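Local coordinates for phosphate ABC transporter, periplasmic phosphate-binding protein (Borrelia burgdorferi, PDB 4N13) that binds inorganic phosphate with micromolar affinity and serves as the solute-binding component of the PstSACB ABC transporter that imports phosphate, at residues S23-E28 / E256-L261; A79-F84 / N225-T230; K127-N132 / L179-I184. All blocks are in the same frame, centred on the assembly; numbering follows the deposited sequence.

Overall arrangement
Contacts 1 and 2 belong to one half of this elongated two-lobed binding protein and touch through Leu26 CD2 and Phe84 CZ, 4.2 Å apart; contact 3 lies on the other side of the chain's centre, its own centre about 32 Å from that of contact 1 and 37 Å from that of contact 2. Contact 1 is a surface contact in which one side-chain amide and a water join two helix ends. Contacts 2 and 3 are partly buried strand pairings, antiparallel and parallel respectively, held mainly by backbone hydrogen bonds. Strand 80-93, which contributes to contact 2, also neighbours strand 183-188 of contact 3. In sequence, contact 3 is nested within contact 2, and contact 2 within contact 1.

Contact 1: S23-E28 / E256-L261; sequences SPILDE and EEQGFL
With CG anti to its own carbonyl carbon (chi1 -67°) and the chain extended beyond, Gln258 lays its amide across the first turn of helix 23-36, while Glu28, its CG anti to the backbone N, reaches back toward the start of that helix to meet it. NE2 of Gln258 lies 3.0 Å from Pro24 O and 2.9 Å from Glu28 OE1. The first bond has an N-H...O angle of 152° but comes from above the carbonyl plane of Pro24, on the face opposite the helical donor Glu28 N, so that this oxygen accepts twice. The second is weak, bent to 129°. The other end of the amide, OE1, lies near the ring of Pro24 in the modelled conformer of that proline.

Gln258 is where helix 249-257 gives way to a Schellman motif, with Gly259 at positive phi as the C-prime residue and Phe260 N returning to Val255 O. That turn places the Phe260 ring against Ile25, where Ile25 CD1 approaches Phe260 CD2 obliquely at 3.4 Å, and close to Thr21, a probable phosphate ligand by similarity. Ile25 CG1 also packs on Gln258 CB.

At the outer side the like charges Glu28 OE2 and Glu257 OE1 stand 3.9 Å apart, not bonded to each other; a water between them donates to each carboxylate. A long, weak ion pair to Arg32 probably eases the negative charge of Glu28 further.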
loop_
_atom_site.group_PDB
_atom_site.type_symbol
_atom_site.label_atom_id
_atom_site.label_comp_id
_atom_site.label_asym_id
_atom_site.label_seq_id
_atom_site.Cartn_x
_atom_site.Cartn_y
_atom_site.Cartn_z
ATOM N N SER A 23 -4.731 0.236 -12.299
ATOM C CA SER A 23 -5.234 0.339 -13.664
ATOM C C SER A 23 -5.202 1.750 -14.275
ATOM O O SER A 23 -4.706 1.911 -15.370
ATOM C CB SER A 23 -6.632 -0.254 -13.777
ATOM O OG SER A 23 -6.593 -1.645 -13.536
ATOM N N PRO A 24 -5.771 2.767 -13.607
ATOM C CA PRO A 24 -5.768 4.062 -14.310
ATOM C C PRO A 24 -4.374 4.695 -14.417
ATOM O O PRO A 24 -4.164 5.505 -15.309
ATOM C CB PRO A 24 -6.756 4.910 -13.505
ATOM C CG PRO A 24 -6.814 4.273 -12.168
ATOM C CD PRO A 24 -6.593 2.807 -12.383
ATOM N N ILE A 25 -3.445 4.326 -13.547
ATOM C CA ILE A 25 -2.055 4.752 -13.688
ATOM C C ILE A 25 -1.440 4.102 -14.904
ATOM O O ILE A 25 -0.850 4.783 -15.744
ATOM C CB ILE A 25 -1.245 4.391 -12.443
ATOM C CG1 ILE A 25 -1.738 5.268 -11.279
ATOM C CG2 ILE A 25 0.254 4.601 -12.678
ATOM C CD1 ILE A 25 -1.252 4.846 -9.916
ATOM N N LEU A 26 -1.553 2.780 -15.015
ATOM C CA LEU A 26 -0.992 2.101 -16.182
ATOM C C LEU A 26 -1.646 2.617 -17.465
ATOM O O LEU A 26 -0.978 2.827 -18.472
ATOM C CB LEU A 26 -1.126 0.582 -16.060
ATOM C CG LEU A 26 0.099 -0.127 -15.475
ATOM C CD1 LEU A 26 1.258 -0.159 -16.471
ATOM C CD2 LEU A 26 0.542 0.484 -14.138
ATOM N N ASP A 27 -2.958 2.832 -17.436
ATOM C CA ASP A 27 -3.662 3.295 -18.630
ATOM C C ASP A 27 -3.171 4.662 -19.066
ATOM O O ASP A 27 -2.943 4.895 -20.262
ATOM C CB ASP A 27 -5.174 3.335 -18.408
ATOM C CG ASP A 27 -5.794 1.940 -18.289
ATOM O OD1 ASP A 27 -5.098 0.948 -18.592
ATOM O OD2 ASP A 27 -6.967 1.833 -17.881
ATOM N N GLU A 28 -2.993 5.566 -18.105
ATOM C CA GLU A 28 -2.474 6.880 -18.472
ATOM C C GLU A 28 -1.029 6.783 -18.960
ATOM O O GLU A 28 -0.623 7.486 -19.889
ATOM C CB GLU A 28 -2.597 7.868 -17.319
ATOM C CG GLU A 28 -2.103 9.254 -17.701
ATOM C CD GLU A 28 -2.380 10.320 -16.684
ATOM O OE1 GLU A 28 -3.131 10.063 -15.719
ATOM O OE2 GLU A 28 -1.841 11.429 -16.871
ATOM N N GLU A 256 1.750 10.060 -8.894
ATOM C CA GLU A 256 1.335 10.968 -7.822
ATOM C C GLU A 256 0.038 11.707 -8.133
ATOM O O GLU A 256 -0.763 11.949 -7.227
ATOM C CB GLU A 256 2.487 11.912 -7.461
ATOM C CG GLU A 256 3.675 11.092 -6.959
ATOM C CD GLU A 256 4.635 11.852 -6.091
ATOM O OE1 GLU A 256 4.661 13.100 -6.171
ATOM O OE2 GLU A 256 5.389 11.200 -5.328
ATOM N N GLU A 257 -0.196 12.025 -9.397
ATOM C CA GLU A 257 -1.462 12.643 -9.791
ATOM C C GLU A 257 -2.640 11.717 -9.534
ATOM O O GLU A 257 -3.772 12.164 -9.414
ATOM C CB GLU A 257 -1.422 13.007 -11.277
ATOM C CG GLU A 257 -0.495 14.159 -11.572
ATOM C CD GLU A 257 0.040 14.210 -13.010
ATOM O OE1 GLU A 257 -0.508 13.559 -13.930
ATOM O OE2 GLU A 257 1.042 14.932 -13.224
ATOM N N GLN A 258 -2.374 10.427 -9.421
ATOM C CA GLN A 258 -3.420 9.450 -9.168
ATOM C C GLN A 258 -3.412 8.929 -7.757
ATOM O O GLN A 258 -4.046 7.920 -7.456
ATOM C CB GLN A 258 -3.326 8.339 -10.191
ATOM C CG GLN A 258 -3.672 8.925 -11.523
ATOM C CD GLN A 258 -4.217 7.955 -12.485
ATOM O OE1 GLN A 258 -5.007 7.098 -12.124
ATOM N NE2 GLN A 258 -3.792 8.057 -13.734
ATOM N N GLY A 259 -2.741 9.651 -6.869
ATOM C CA GLY A 259 -2.911 9.420 -5.450
ATOM C C GLY A 259 -1.932 8.489 -4.784
ATOM O O GLY A 259 -2.068 8.225 -3.592
ATOM N N PHE A 260 -0.961 7.982 -5.533
ATOM C CA PHE A 260 0.046 7.088 -4.971
ATOM C C PHE A 260 1.306 7.903 -4.737
ATOM O O PHE A 260 1.370 9.081 -5.067
ATOM C CB PHE A 260 0.365 5.928 -5.927
ATOM C CG PHE A 260 -0.670 4.841 -5.979
ATOM C CD1 PHE A 260 -0.385 3.582 -5.489
ATOM C CD2 PHE A 260 -1.904 5.057 -6.578
ATOM C CE1 PHE A 260 -1.312 2.570 -5.554
ATOM C CE2 PHE A 260 -2.843 4.048 -6.633
ATOM C CZ PHE A 260 -2.542 2.802 -6.119
ATOM N N LEU A 261 2.311 7.278 -4.155
ATOM C CA LEU A 261 3.576 7.935 -3.866
ATOM C C LEU A 261 4.629 7.429 -4.828
ATOM O O LEU A 261 4.703 6.234 -5.071
ATOM C CB LEU A 261 4.014 7.558 -2.459
ATOM C CG LEU A 261 5.236 8.299 -1.972
ATOM C CD1 LEU A 261 4.901 9.760 -1.730
ATOM C CD2 LEU A 261 5.729 7.637 -0.697
HETATM O O HOH W 1 -2.965 13.077 -15.123
#

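Contact 2: A79-F84 / N225-T230; sequences AKETVF and NLIIVT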
loop_
_atom_site.group_PDB
_atom_site.type_symbol
_atom_site.label_atom_id
_atom_site.label_comp_id
_atom_site.label_asym_id
_atom_site.label_seq_id
_atom_site.Cartn_x
_atom_site.Cartn_y
_atom_site.Cartn_z
ATOM N N ALA A 79 12.032 -14.421 -11.963
ATOM C CA ALA A 79 11.375 -13.123 -11.810
ATOM C C ALA A 79 12.353 -12.102 -11.272
ATOM O O ALA A 79 13.153 -12.400 -10.397
ATOM C CB ALA A 79 10.167 -13.223 -10.883
ATOM N N LYS A 80 12.226 -10.886 -11.787
ATOM C CA LYS A 80 13.006 -9.743 -11.337
ATOM C C LYS A 80 12.047 -8.587 -11.135
ATOM O O LYS A 80 11.062 -8.483 -11.846
ATOM C CB LYS A 80 14.054 -9.379 -12.395
ATOM C CG LYS A 80 15.162 -10.410 -12.536
ATOM C CD LYS A 80 15.916 -10.595 -11.215
ATOM C CE LYS A 80 17.366 -10.139 -11.291
ATOM N NZ LYS A 80 18.204 -11.009 -12.155
ATOM N N GLU A 81 12.330 -7.727 -10.168
ATOM C CA GLU A 81 11.426 -6.626 -9.887
ATOM C C GLU A 81 12.129 -5.290 -9.703
ATOM O O GLU A 81 13.304 -5.219 -9.298
ATOM C CB GLU A 81 10.564 -6.952 -8.670
ATOM C CG GLU A 81 11.339 -7.213 -7.402
ATOM C CD GLU A 81 11.362 -6.010 -6.499
ATOM O OE1 GLU A 81 11.532 -6.171 -5.272
ATOM O OE2 GLU A 81 11.176 -4.898 -7.018
ATOM N N THR A 82 11.373 -4.236 -9.998
ATOM C CA THR A 82 11.779 -2.861 -9.772
ATOM C C THR A 82 10.580 -2.132 -9.201
ATOM O O THR A 82 9.506 -2.186 -9.763
ATOM C CB THR A 82 12.168 -2.187 -11.097
ATOM O OG1 THR A 82 13.297 -2.867 -11.647
ATOM C CG2 THR A 82 12.503 -0.711 -10.893
ATOM N N VAL A 83 10.757 -1.427 -8.098
ATOM C CA VAL A 83 9.661 -0.664 -7.496
ATOM C C VAL A 83 9.398 0.597 -8.321
ATOM O O VAL A 83 10.344 1.254 -8.797
ATOM C CB VAL A 83 9.993 -0.305 -6.032
ATOM C CG1 VAL A 83 11.160 0.631 -5.924
ATOM C CG2 VAL A 83 8.790 0.326 -5.328
ATOM N N PHE A 84 8.117 0.955 -8.496
ATOM C CA PHE A 84 7.783 2.200 -9.200
ATOM C C PHE A 84 6.751 3.054 -8.478
ATOM O O PHE A 84 6.481 4.138 -8.930
ATOM C CB PHE A 84 7.324 1.948 -10.645
ATOM C CG PHE A 84 5.914 1.462 -10.759
ATOM C CD1 PHE A 84 4.898 2.313 -11.149
ATOM C CD2 PHE A 84 5.595 0.148 -10.464
ATOM C CE1 PHE A 84 3.597 1.862 -11.247
ATOM C CE2 PHE A 84 4.294 -0.296 -10.550
ATOM C CZ PHE A 84 3.305 0.551 -10.951
ATOM N N ASN A 225 4.632 -2.060 -1.724
ATOM C CA ASN A 225 5.549 -1.633 -2.773
ATOM C C ASN A 225 5.003 -2.114 -4.114
ATOM O O ASN A 225 4.833 -3.320 -4.324
ATOM C CB ASN A 225 6.935 -2.249 -2.530
ATOM C CG ASN A 225 7.667 -1.659 -1.324
ATOM O OD1 ASN A 225 7.153 -0.826 -0.615
ATOM N ND2 ASN A 225 8.906 -2.102 -1.114
ATOM N N LEU A 226 4.661 -1.193 -5.005
ATOM C CA LEU A 226 4.148 -1.562 -6.325
ATOM C C LEU A 226 5.338 -1.790 -7.240
ATOM O O LEU A 226 6.180 -0.901 -7.403
ATOM C CB LEU A 226 3.228 -0.477 -6.876
ATOM C CG LEU A 226 1.744 -0.625 -6.501
ATOM C CD1 LEU A 226 1.086 -1.745 -7.299
ATOM C CD2 LEU A 226 1.563 -0.915 -5.030
ATOM N N ILE A 227 5.405 -2.984 -7.813
ATOM C CA ILE A 227 6.609 -3.443 -8.505
ATOM C C ILE A 227 6.299 -3.863 -9.930
ATOM O O ILE A 227 5.232 -4.404 -10.250
ATOM C CB ILE A 227 7.327 -4.607 -7.756
ATOM C CG1 ILE A 227 6.398 -5.791 -7.517
ATOM C CG2 ILE A 227 7.930 -4.106 -6.461
ATOM C CD1 ILE A 227 7.120 -6.999 -6.960
ATOM N N ILE A 228 7.276 -3.594 -10.791
ATOM C CA ILE A 228 7.318 -4.035 -12.171
ATOM C C ILE A 228 8.106 -5.335 -12.181
ATOM O O ILE A 228 9.256 -5.370 -11.735
ATOM C CB ILE A 228 8.078 -3.006 -13.029
ATOM C CG1 ILE A 228 7.345 -1.666 -13.027
ATOM C CG2 ILE A 228 8.291 -3.518 -14.451
ATOM C CD1 ILE A 228 8.214 -0.505 -13.453
ATOM N N VAL A 229 7.489 -6.382 -12.692
ATOM C CA VAL A 229 8.055 -7.727 -12.689
ATOM C C VAL A 229 8.267 -8.198 -14.123
ATOM O O VAL A 229 7.358 -8.138 -14.950
ATOM C CB VAL A 229 7.143 -8.724 -11.932
ATOM C CG1 VAL A 229 7.804 -10.097 -11.821
ATOM C CG2 VAL A 229 6.781 -8.187 -10.549
ATOM N N THR A 230 9.475 -8.682 -14.387
ATOM C CA THR A 230 9.823 -9.280 -15.678
ATOM C C THR A 230 10.498 -10.602 -15.447
ATOM O O THR A 230 10.818 -10.927 -14.308
ATOM C CB THR A 230 10.765 -8.371 -16.478
ATOM O OG1 THR A 230 11.913 -8.072 -15.684
ATOM C CG2 THR A 230 10.080 -7.082 -16.872
#
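Five backbone hydrogen bonds join Lys80, Thr82 and Phe84 to Thr230, Ile228 and Leu226. The Lys80-Thr230 and Thr82-Ile228 pairs are doubly bonded; Ile228 N to Thr82 O, at 2.8 Å and 174°, is the shortest. The non-hydrogen-bonded pairs, Glu81-Val229 and Val83-Ile227, alternate with them, as an antiparallel ladder requires. CA-H...O contacts supplement the ladder, among them Glu81 CA to Ile228 O at 3.1 Å.

Apolar packing gathers around Phe84 and Ile228. The CG of Phe84 sits between the backbone N and the carbonyl carbon (chi1 78°), which swings the ring over the partner strand: Phe84 CD2 lies 3.6 Å from Ile228 CG1, the two side chains crossing at about a right angle, and Phe84 CE2 is 3.8 Å from Leu226 CB. On the face bearing Glu81 and Val83, Ile227 CD1 lies 3.8 Å from Glu81 CB, the two side chains crossing at a slant.

A separate van der Waals contact sets a methyl, Ile227 CG2, against a polar atom, Glu81 OE2, at 3.4 Å.

The N-to-C directions of the two short segments make 143°, a twisted antiparallel pair in the mixed sheet of one lobe; the Leu226 side chain is about 4 Å from that of Thr21, a probable phosphate-binding residue. Strand 63-66 bonds to the other edge of strand 223-230 through Ile227 and Val229, and helix 237-246 packs on Phe84, Ile228 and Thr230.

Contact 3: K127-N132 / L179-I184; sequences KINFIN and LTPHSI. With EDO (1,2-ethanediol), chain F.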
loop_
_atom_site.group_PDB
_atom_site.type_symbol
_atom_site.label_atom_id
_atom_site.label_comp_id
_atom_site.label_asym_id
_atom_site.label_seq_id
_atom_site.Cartn_x
_atom_site.Cartn_y
_atom_site.Cartn_z
ATOM N N LYS A 127 -9.910 2.663 27.604
ATOM C CA LYS A 127 -10.164 1.591 26.664
ATOM C C LYS A 127 -9.908 2.123 25.251
ATOM O O LYS A 127 -10.208 3.275 24.937
ATOM C CB LYS A 127 -11.607 1.117 26.810
ATOM C CG LYS A 127 -12.025 0.001 25.883
ATOM C CD LYS A 127 -11.604 -1.355 26.434
ATOM C CE LYS A 127 -12.087 -2.493 25.554
ATOM N NZ LYS A 127 -11.684 -3.801 26.097
ATOM N N ILE A 128 -9.312 1.291 24.405
ATOM C CA ILE A 128 -9.047 1.660 23.017
ATOM C C ILE A 128 -10.297 1.401 22.180
ATOM O O ILE A 128 -10.810 0.278 22.148
ATOM C CB ILE A 128 -7.890 0.826 22.437
ATOM C CG1 ILE A 128 -6.618 1.056 23.252
ATOM C CG2 ILE A 128 -7.677 1.157 20.962
ATOM C CD1 ILE A 128 -5.410 0.267 22.777
ATOM N N ASN A 129 -10.751 2.427 21.473
ATOM C CA ASN A 129 -11.785 2.276 20.468
ATOM C C ASN A 129 -11.124 2.139 19.102
ATOM O O ASN A 129 -10.662 3.114 18.506
ATOM C CB ASN A 129 -12.734 3.467 20.507
ATOM C CG ASN A 129 -13.674 3.396 21.657
ATOM O OD1 ASN A 129 -14.304 2.360 21.882
ATOM N ND2 ASN A 129 -13.786 4.483 22.411
ATOM N N PHE A 130 -11.040 0.907 18.636
ATOM C CA PHE A 130 -10.429 0.590 17.357
ATOM C C PHE A 130 -11.448 0.758 16.244
ATOM O O PHE A 130 -12.509 0.119 16.261
ATOM C CB PHE A 130 -9.914 -0.848 17.398
ATOM C CG PHE A 130 -9.511 -1.395 16.065
ATOM C CD1 PHE A 130 -8.725 -0.646 15.197
ATOM C CD2 PHE A 130 -9.883 -2.684 15.697
ATOM C CE1 PHE A 130 -8.348 -1.171 13.963
ATOM C CE2 PHE A 130 -9.484 -3.218 14.472
ATOM C CZ PHE A 130 -8.719 -2.461 13.611
ATOM N N ILE A 131 -11.114 1.600 15.264
ATOM C CA ILE A 131 -11.948 1.854 14.093
ATOM C C ILE A 131 -11.315 1.079 12.946
ATOM O O ILE A 131 -10.166 1.324 12.583
ATOM C CB ILE A 131 -11.978 3.342 13.769
ATOM C CG1 ILE A 131 -12.578 4.119 14.959
ATOM C CG2 ILE A 131 -12.763 3.596 12.499
ATOM C CD1 ILE A 131 -12.258 5.614 14.936
ATOM N N ASN A 132 -12.040 0.092 12.433
ATOM C CA ASN A 132 -11.555 -0.761 11.363
ATOM C C ASN A 132 -12.261 -0.441 10.059
ATOM O O ASN A 132 -13.308 0.191 10.044
ATOM C CB ASN A 132 -11.778 -2.230 11.726
ATOM C CG ASN A 132 -10.806 -3.174 11.024
ATOM O OD1 ASN A 132 -9.915 -2.756 10.308
ATOM N ND2 ASN A 132 -10.993 -4.470 11.234
ATOM N N LEU A 179 -14.912 11.821 16.251
ATOM C CA LEU A 179 -16.085 11.737 17.111
ATOM C C LEU A 179 -15.974 10.701 18.205
ATOM O O LEU A 179 -16.802 10.703 19.104
ATOM C CB LEU A 179 -17.324 11.412 16.270
ATOM C CG LEU A 179 -17.851 12.538 15.379
ATOM C CD1 LEU A 179 -18.978 12.032 14.505
ATOM C CD2 LEU A 179 -18.299 13.733 16.238
ATOM N N THR A 180 -14.968 9.823 18.157
ATOM C CA THR A 180 -14.909 8.681 19.059
ATOM C C THR A 180 -13.730 8.847 20.009
ATOM O O THR A 180 -12.591 8.961 19.565
ATOM C CB THR A 180 -14.745 7.380 18.253
ATOM O OG1 THR A 180 -15.805 7.252 17.293
ATOM C CG2 THR A 180 -14.775 6.196 19.139
ATOM N N PRO A 181 -13.989 8.862 21.315
ATOM C CA PRO A 181 -12.864 9.109 22.218
ATOM C C PRO A 181 -11.863 7.952 22.215
ATOM O O PRO A 181 -12.207 6.798 21.966
ATOM C CB PRO A 181 -13.527 9.276 23.592
ATOM C CG PRO A 181 -14.862 8.675 23.461
ATOM C CD PRO A 181 -15.264 8.688 22.022
ATOM N N HIS A 182 -10.610 8.277 22.504
ATOM C CA HIS A 182 -9.540 7.301 22.667
ATOM C C HIS A 182 -9.469 6.302 21.533
ATOM O O HIS A 182 -9.268 5.111 21.758
ATOM C CB HIS A 182 -9.698 6.605 24.011
ATOM C CG HIS A 182 -9.707 7.561 25.163
ATOM N ND1 HIS A 182 -10.809 7.755 25.966
ATOM C CD2 HIS A 182 -8.744 8.388 25.636
ATOM C CE1 HIS A 182 -10.526 8.658 26.889
ATOM N NE2 HIS A 182 -9.278 9.057 26.713
ATOM N N SER A 183 -9.584 6.802 20.304
ATOM C CA SER A 183 -9.742 5.971 19.133
ATOM C C SER A 183 -8.506 5.972 18.250
ATOM O O SER A 183 -7.658 6.857 18.319
ATOM C CB SER A 183 -10.974 6.410 18.343
ATOM O OG SER A 183 -10.803 7.697 17.850
ATOM N N ILE A 184 -8.424 4.932 17.429
ATOM C CA ILE A 184 -7.345 4.742 16.473
ATOM C C ILE A 184 -7.937 4.087 15.221
ATOM O O ILE A 184 -8.733 3.145 15.316
ATOM C CB ILE A 184 -6.168 3.897 17.057
ATOM C CG1 ILE A 184 -5.061 3.720 16.011
ATOM C CG2 ILE A 184 -6.640 2.542 17.608
ATOM C CD1 ILE A 184 -3.798 3.117 16.588
HETATM C C1 EDO F . -13.711 -7.010 12.242
HETATM O O1 EDO F . -12.773 -6.863 11.168
HETATM C C2 EDO F . -13.950 -5.693 12.980
HETATM O O2 EDO F . -12.728 -5.158 13.498
#
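His182 O is gripped by two donors: the backbone N of Asn129, at 3.1 Å and 169° but from above the carbonyl plane, and the indole NE1 of Trp118. One residue earlier, Pro181 O receives Asn129 ND2 at 2.8 Å, a bond that is nearly straight (174°) and lies in the plane of the Asn129 amide. With chi1 at -76°, the CG of Asn129 stands beside its own backbone N, and main chain and side chain thereby bind successive carbonyls. The CB of Asn129 also rests on Thr180 CG2, while Ser183 OG donates back to Thr180 O and ties down the turn that leads into the strand.

The ladder continues as Ile184 N bonds to Asn129 O and Ile131 N to Ile184 O, the latter nearly straight at 2.8 Å. On one face Ile128 CG2 and Ile184 CG2 lie side by side 3.8 Å apart, under helix 104-111. On the other, Ile131 CD1 reaches Ser183 CB at 3.7 Å, beside helix 170-179. At the far end Asn132 ND2 holds an ethanediol, probably from the crystallisation liquor, through O2 at 2.9 Å; Arg161 O binds the same molecule.

Strand 165-167 pairs with strand 129-133 on its other edge, and the parallel pairing of 129-133 with 183-188, between helices packed on both faces, is typical of the alpha/beta lobes of periplasmic binding proteins.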